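Local atomic coordinates of trypsin-resistant surface T6 protein (Streptococcus pyogenes serotype M6, PDB entry 4P0D), a protein that probably polymerises, as the backbone pilin, into the shaft of the sortase-assembled pili on the streptococcal surface. Residues 197-200 / 201-204; 225-229 / 230-234; 372-375 / 376-379. The protein carries 1 engineered substitution. All coordinates share one frame; numbering follows the deposited sequence.

Contact 1. Residues 197-200 / 201-204; sequences NMSE and GLTF
Met198 packs against Leu202 and Phe204 on the buried side of a tight turn. Its CB lies 4.1 Å from Leu202 CB. Further out, its SD comes to 4.1 Å from Leu202 CD1. Phe204 is met at its CB, which lies 4.0 Å from Met198 CG. The chain of Met198 bends at chi2 (-81°), and it crosses both partners at about a right angle. Tyr174, Tyr261 and Ala263 also touch Met198. Leu172 and Val265 touch Leu202. This half of the contact belongs to the apolar interior of the domain.

The chain reverses here through a type I beta turn from Ser199 to Leu202. It joins strand 192-197 to strand 202-213, in the Cna-B-like domain of the pilin. The two strands do not pair with each other; each takes other neighbours. Leu202 N donates to Ser199 O at 3.1 Å, with an N-H...O angle of 159°. Asn241 holds the open ends of the turn: its ND2 bonds to Met198 O and Leu202 O, and its OD1 bonds to Phe204 N.

The other side is looser and wetter. Ser199 OG touches the edge of the apolar cluster at Leu202 CD1, 3.7 Å away. It also bonds to Pro277 O and accepts a hydrogen bond from a water at 2.7 Å. The same water accepts from Gly201 N at 3.0 Å and so bridges the outside of the turn. Glu200 runs extended beyond CG into the exposed region, where it touches Lys268.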
loop_
_atom_site.group_PDB
_atom_site.type_symbol
_atom_site.label_atom_id
_atom_site.label_comp_id
_atom_site.label_asym_id
_atom_site.label_seq_id
_atom_site.Cartn_x
_atom_site.Cartn_y
_atom_site.Cartn_z
ATOM N N ASN A 197 -2.758 2.394 5.232
ATOM C CA ASN A 197 -2.962 3.532 6.113
ATOM C C ASN A 197 -2.619 4.801 5.344
ATOM O O ASN A 197 -1.569 4.909 4.711
ATOM C CB ASN A 197 -2.117 3.423 7.384
ATOM C CG ASN A 197 -2.638 4.315 8.524
ATOM O OD1 ASN A 197 -3.820 4.307 8.861
ATOM N ND2 ASN A 197 -1.740 5.060 9.139
ATOM N N MET A 198 -3.539 5.736 5.375
ATOM C CA MET A 198 -3.397 6.982 4.640
ATOM C C MET A 198 -2.587 7.954 5.477
ATOM O O MET A 198 -2.747 7.999 6.695
ATOM C CB MET A 198 -4.777 7.580 4.383
ATOM C CG MET A 198 -5.703 6.750 3.514
ATOM S SD MET A 198 -5.316 7.004 1.782
ATOM C CE MET A 198 -6.211 5.612 1.103
ATOM N N SER A 199 -1.744 8.755 4.835
ATOM C CA SER A 199 -1.054 9.845 5.541
ATOM C C SER A 199 -2.096 10.838 6.048
ATOM O O SER A 199 -3.264 10.807 5.616
ATOM C CB SER A 199 -0.051 10.549 4.626
ATOM O OG SER A 199 -0.705 11.004 3.455
ATOM N N GLU A 200 -1.685 11.714 6.960
ATOM C CA GLU A 200 -2.670 12.446 7.755
ATOM C C GLU A 200 -3.479 13.465 6.968
ATOM O O GLU A 200 -4.557 13.815 7.396
ATOM C CB GLU A 200 -2.059 13.074 9.028
ATOM C CG GLU A 200 -1.060 14.192 8.794
ATOM C CD GLU A 200 -0.801 15.033 10.043
ATOM O OE1 GLU A 200 -0.006 15.981 9.935
ATOM O OE2 GLU A 200 -1.399 14.775 11.121
ATOM N N GLY A 201 -2.974 13.910 5.820
ATOM C CA GLY A 201 -3.677 14.879 4.977
ATOM C C GLY A 201 -4.801 14.298 4.123
ATOM O O GLY A 201 -5.408 15.009 3.315
ATOM N N LEU A 202 -5.047 12.998 4.279
ATOM C CA LEU A 202 -6.134 12.303 3.608
ATOM C C LEU A 202 -6.986 11.665 4.683
ATOM O O LEU A 202 -6.442 11.099 5.617
ATOM C CB LEU A 202 -5.555 11.223 2.698
ATOM C CG LEU A 202 -4.585 11.752 1.631
ATOM C CD1 LEU A 202 -3.597 10.697 1.160
ATOM C CD2 LEU A 202 -5.383 12.316 0.459
ATOM N N THR A 203 -8.304 11.775 4.589
ATOM C CA THR A 203 -9.183 11.187 5.570
ATOM C C THR A 203 -9.824 9.956 4.923
ATOM O O THR A 203 -10.634 10.071 4.003
ATOM C CB THR A 203 -10.233 12.196 6.070
ATOM O OG1 THR A 203 -9.578 13.369 6.577
ATOM C CG2 THR A 203 -11.116 11.583 7.171
ATOM N N PHE A 204 -9.415 8.782 5.390
ATOM C CA PHE A 204 -9.898 7.494 4.885
ATOM C C PHE A 204 -11.361 7.301 5.202
ATOM O O PHE A 204 -11.778 7.620 6.308
ATOM C CB PHE A 204 -9.108 6.367 5.552
ATOM C CG PHE A 204 -9.601 4.991 5.208
ATOM C CD1 PHE A 204 -9.458 4.488 3.924
ATOM C CD2 PHE A 204 -10.200 4.192 6.175
ATOM C CE1 PHE A 204 -9.921 3.221 3.600
ATOM C CE2 PHE A 204 -10.642 2.920 5.859
ATOM C CZ PHE A 204 -10.506 2.431 4.579
HETATM O O HOH W 1 -0.482 13.632 4.220
#

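Contact 2. Residues 225-229 / 230-234; sequences SVMVE and NTKIG
Val228 and Thr231 form an antiparallel hydrogen-bonded pair. Thr231 N donates to Val228 O at 2.7 Å, and Val228 N donates to Thr231 O at 2.8 Å. Farther from the turn, Ile233 N donates to Val226 O at 2.9 Å. Val226 N bonds to Gly234 O. Glu229 adds charge at the tip: its OE1 makes a salt bridge with Lys216 and its OE2 one with Lys214.

Two waters close the polar network. One donates to Glu229 OE2 and is also hydrogen-bonded to Thr231 OG1. The other donates to Ser225 OG and accepts from Lys232 NZ. Ser225 OG is also hydrogen-bonded to Asp223.

The segments form a beta hairpin, strand 225-228 with strand 231-238. Its two-residue loop, Glu229-Asn230, lies in a type I' turn, and both residues have positive phi (46° and 61°). Strand 225-228 also pairs with strand 216-220, and strand 231-238 with strand 242-247, within the Cna-B-like domain.

On one face, Met227 meets Lys232. The bend of the methionine at chi2 (-58°) brings SD to 3.7 Å from Lys232 CB. The bend at chi3 carries CE back over the backbone of Thr231 and Lys232. Lys232 runs on past it toward Ser225, with CE 3.3 Å from Ser225 OG. The other packing is apolar. Val226 CG1 lies 3.7 Å from Ile233 CG1. Ile233 CD1 reaches Val228 CG2 at 4.1 Å, bridging the two valines. Trp213 touches Val228, Glu229 and Ile233, while Val211 and Ala218 touch Val226.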
loop_
_atom_site.group_PDB
_atom_site.type_symbol
_atom_site.label_atom_id
_atom_site.label_comp_id
_atom_site.label_asym_id
_atom_site.label_seq_id
_atom_site.Cartn_x
_atom_site.Cartn_y
_atom_site.Cartn_z
ATOM N N SER A 225 -17.543 -8.703 8.121
ATOM C CA SER A 225 -17.579 -9.858 7.259
ATOM C C SER A 225 -17.750 -9.447 5.821
ATOM O O SER A 225 -18.659 -8.691 5.475
ATOM C CB SER A 225 -18.703 -10.814 7.654
ATOM O OG SER A 225 -18.470 -11.369 8.928
ATOM N N VAL A 226 -16.866 -9.960 4.988
ATOM C CA VAL A 226 -16.902 -9.712 3.558
ATOM C C VAL A 226 -17.647 -10.886 2.931
ATOM O O VAL A 226 -17.110 -12.003 2.858
ATOM C CB VAL A 226 -15.480 -9.631 2.993
ATOM C CG1 VAL A 226 -15.518 -9.303 1.502
ATOM C CG2 VAL A 226 -14.674 -8.597 3.765
ATOM N N MET A 227 -18.883 -10.636 2.495
ATOM C CA MET A 227 -19.771 -11.704 2.018
ATOM C C MET A 227 -19.980 -11.647 0.511
ATOM O O MET A 227 -20.354 -10.600 -0.017
ATOM C CB MET A 227 -21.144 -11.580 2.702
ATOM C CG MET A 227 -21.110 -11.573 4.233
ATOM S SD MET A 227 -20.353 -13.034 4.968
ATOM C CE MET A 227 -21.526 -14.288 4.436
ATOM N N VAL A 228 -19.735 -12.761 -0.170
ATOM C CA VAL A 228 -20.101 -12.945 -1.574
ATOM C C VAL A 228 -20.733 -14.326 -1.732
ATOM O O VAL A 228 -20.232 -15.311 -1.182
ATOM C CB VAL A 228 -18.891 -12.879 -2.542
ATOM C CG1 VAL A 228 -19.366 -12.824 -3.995
ATOM C CG2 VAL A 228 -18.021 -11.677 -2.253
ATOM N N GLU A 229 -21.810 -14.402 -2.498
ATOM C CA GLU A 229 -22.534 -15.671 -2.748
ATOM C C GLU A 229 -22.786 -16.527 -1.483
ATOM O O GLU A 229 -22.644 -17.751 -1.516
ATOM C CB GLU A 229 -21.898 -16.498 -3.915
ATOM C CG GLU A 229 -20.379 -16.729 -3.912
ATOM C CD GLU A 229 -19.862 -17.404 -5.195
ATOM O OE1 GLU A 229 -20.199 -16.963 -6.305
ATOM O OE2 GLU A 229 -19.091 -18.383 -5.104
ATOM N N ASN A 230 -23.212 -15.859 -0.398
ATOM C CA ASN A 230 -23.408 -16.468 0.925
ATOM C C ASN A 230 -22.124 -17.050 1.531
ATOM O O ASN A 230 -22.173 -17.785 2.518
ATOM C CB ASN A 230 -24.539 -17.538 0.920
ATOM C CG ASN A 230 -25.933 -16.933 0.938
ATOM O OD1 ASN A 230 -26.145 -15.826 1.432
ATOM N ND2 ASN A 230 -26.910 -17.685 0.414
ATOM N N THR A 231 -20.985 -16.717 0.945
ATOM C CA THR A 231 -19.694 -17.169 1.426
ATOM C C THR A 231 -18.962 -16.004 2.045
ATOM O O THR A 231 -18.895 -14.926 1.468
ATOM C CB THR A 231 -18.845 -17.717 0.271
ATOM O OG1 THR A 231 -19.512 -18.834 -0.310
ATOM C CG2 THR A 231 -17.461 -18.147 0.741
ATOM N N LYS A 232 -18.401 -16.221 3.215
ATOM C CA LYS A 232 -17.517 -15.234 3.820
ATOM C C LYS A 232 -16.092 -15.425 3.278
ATOM O O LYS A 232 -15.446 -16.439 3.556
ATOM C CB LYS A 232 -17.532 -15.402 5.332
ATOM C CG LYS A 232 -16.790 -14.313 6.071
ATOM C CD LYS A 232 -16.349 -14.772 7.449
ATOM C CE LYS A 232 -17.381 -14.459 8.500
ATOM N NZ LYS A 232 -16.840 -14.806 9.851
ATOM N N ILE A 233 -15.593 -14.463 2.509
ATOM C CA ILE A 233 -14.252 -14.603 1.941
ATOM C C ILE A 233 -13.195 -13.847 2.739
ATOM O O ILE A 233 -12.000 -13.954 2.459
ATOM C CB ILE A 233 -14.172 -14.162 0.463
ATOM C CG1 ILE A 233 -14.492 -12.673 0.291
ATOM C CG2 ILE A 233 -15.100 -15.021 -0.380
ATOM C CD1 ILE A 233 -14.151 -12.128 -1.079
ATOM N N GLY A 234 -13.628 -13.057 3.707
ATOM C CA GLY A 234 -12.705 -12.321 4.529
ATOM C C GLY A 234 -13.428 -11.469 5.554
ATOM O O GLY A 234 -14.650 -11.520 5.668
HETATM O O HOH W 2 -16.915 -12.284 10.889
HETATM O O HOH W 3 -18.101 -19.184 -2.699
#

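Contact 3. Residues 372-375 / 376-379; sequences IKEL and KAPK
The run Glu374-Leu375-Lys376-Ala377-Pro378 fits, by its sequence, the E-box of Gram-positive pilins, in which a glutamate is followed by two residues and then Ala-Pro. In such domains the glutamate promotes an intramolecular lysine-asparagine isopeptide bond. Lys325 and Asn479 lie beside Glu374 here, consistent with an isopeptide site. Residues 372-375 lie on strand 368-376 of the prealbumin-like domain, and the following residues lead into the loop before strand 388-392. Leu375 and Lys376 both face Ile338, which makes a classic beta bulge where the chain turns a corner.

Glu374 carries the contact and points across the bend. Its CG is anti to the backbone N (chi1 -166°), and the chain stays extended beyond it. This brings the carboxylate over the start of the following loop. CG lies 3.6 Å from Lys376 O, and CD comes within 3.8 Å of Ala377 CA. OE2 passes 3.5 Å from Lys376 O. This approach is not a hydrogen bond, and no hydrogen bond links the two segments directly. OE1 is hydrogen-bonded to Asn384 N, later in the same loop. Ala337, Phe339 and Leu383 add apolar contacts to the buried Glu374 side chain, alongside Lys325.

Lys376 contributes mainly backbone. Its side chain is extended and lies in the exposed region. Leu375 lies against Tyr342. Pro378 is buried and touches Leu334, Ala337 and Asn479, which places the loop beside strand 470-479. The glutamate and proline side chains cross at about a right angle. At that crossing Glu374 OE2 sits 3.4 Å from Pro378 CD and 3.6 Å from Ala377 CA.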
loop_
_atom_site.group_PDB
_atom_site.type_symbol
_atom_site.label_atom_id
_atom_site.label_comp_id
_atom_site.label_asym_id
_atom_site.label_seq_id
_atom_site.Cartn_x
_atom_site.Cartn_y
_atom_site.Cartn_z
ATOM N N ILE A 372 -6.718 35.333 -9.470
ATOM C CA ILE A 372 -6.665 36.068 -8.236
ATOM C C ILE A 372 -7.340 37.370 -8.541
ATOM O O ILE A 372 -6.970 38.039 -9.513
ATOM C CB ILE A 372 -5.219 36.346 -7.798
ATOM C CG1 ILE A 372 -4.491 35.013 -7.577
ATOM C CG2 ILE A 372 -5.219 37.219 -6.541
ATOM C CD1 ILE A 372 -2.982 35.116 -7.582
ATOM N N LYS A 373 -8.337 37.704 -7.741
ATOM C CA LYS A 373 -9.134 38.906 -7.964
ATOM C C LYS A 373 -9.489 39.532 -6.630
ATOM O O LYS A 373 -9.897 38.835 -5.702
ATOM C CB LYS A 373 -10.393 38.563 -8.760
ATOM N N GLU A 374 -9.326 40.847 -6.527
ATOM C CA GLU A 374 -9.529 41.539 -5.259
ATOM C C GLU A 374 -11.012 41.673 -4.935
ATOM O O GLU A 374 -11.826 41.969 -5.807
ATOM C CB GLU A 374 -8.863 42.919 -5.280
ATOM C CG GLU A 374 -8.741 43.556 -3.902
ATOM C CD GLU A 374 -7.701 44.669 -3.846
ATOM O OE1 GLU A 374 -7.685 45.511 -4.757
ATOM O OE2 GLU A 374 -6.916 44.714 -2.870
ATOM N N LEU A 375 -11.346 41.412 -3.679
ATOM C CA LEU A 375 -12.697 41.581 -3.150
ATOM C C LEU A 375 -12.805 42.874 -2.357
ATOM O O LEU A 375 -13.854 43.530 -2.393
ATOM C CB LEU A 375 -13.075 40.402 -2.248
ATOM C CG LEU A 375 -12.990 39.025 -2.908
ATOM C CD1 LEU A 375 -13.346 37.966 -1.882
ATOM C CD2 LEU A 375 -13.904 38.943 -4.119
ATOM N N LYS A 376 -11.733 43.237 -1.644
ATOM C CA LYS A 376 -11.714 44.450 -0.854
ATOM C C LYS A 376 -10.333 45.079 -0.823
ATOM O O LYS A 376 -9.336 44.446 -0.421
ATOM C CB LYS A 376 -12.183 44.173 0.573
ATOM C CG LYS A 376 -12.574 45.440 1.313
ATOM C CD LYS A 376 -12.946 45.168 2.758
ATOM C CE LYS A 376 -13.425 46.452 3.429
ATOM N NZ LYS A 376 -13.390 46.340 4.914
ATOM N N ALA A 377 -10.274 46.343 -1.242
ATOM C CA ALA A 377 -9.015 47.078 -1.234
ATOM C C ALA A 377 -8.490 47.279 0.192
ATOM O O ALA A 377 -9.252 47.300 1.153
ATOM C CB ALA A 377 -9.179 48.428 -1.932
ATOM N N PRO A 378 -7.167 47.417 0.334
ATOM C CA PRO A 378 -6.683 47.921 1.611
ATOM C C PRO A 378 -7.197 49.357 1.832
ATOM O O PRO A 378 -7.398 50.095 0.858
ATOM C CB PRO A 378 -5.157 47.862 1.474
ATOM C CG PRO A 378 -4.870 47.705 0.022
ATOM C CD PRO A 378 -6.100 47.222 -0.665
ATOM N N LYS A 379 -7.472 49.717 3.086
ATOM C CA LYS A 379 -7.944 51.057 3.425
ATOM C C LYS A 379 -6.982 52.089 2.831
ATOM O O LYS A 379 -5.759 51.936 2.929
ATOM C CB LYS A 379 -8.036 51.236 4.947
#

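Overall arrangement
Contacts 1 and 2 share the Cna-B-like domain and draw on connected strands, yet their nearest atoms are about 12 Å apart. Contact 3 belongs to the prealbumin-like domain, with its centre about 58 Å from that of contact 2. Contact 1 is mostly buried and joins two strands that do not pair with each other. Contact 2 is partly buried; it joins adjacent strands by backbone hydrogen bonds, with charges and waters at its margins. Contact 3 is also partly buried but has no direct hydrogen bond between its segments. Its chemistry centres on a buried glutamate, consistent with an isopeptide site, whereas contacts 1 and 2 combine structural packing with backbone bonds.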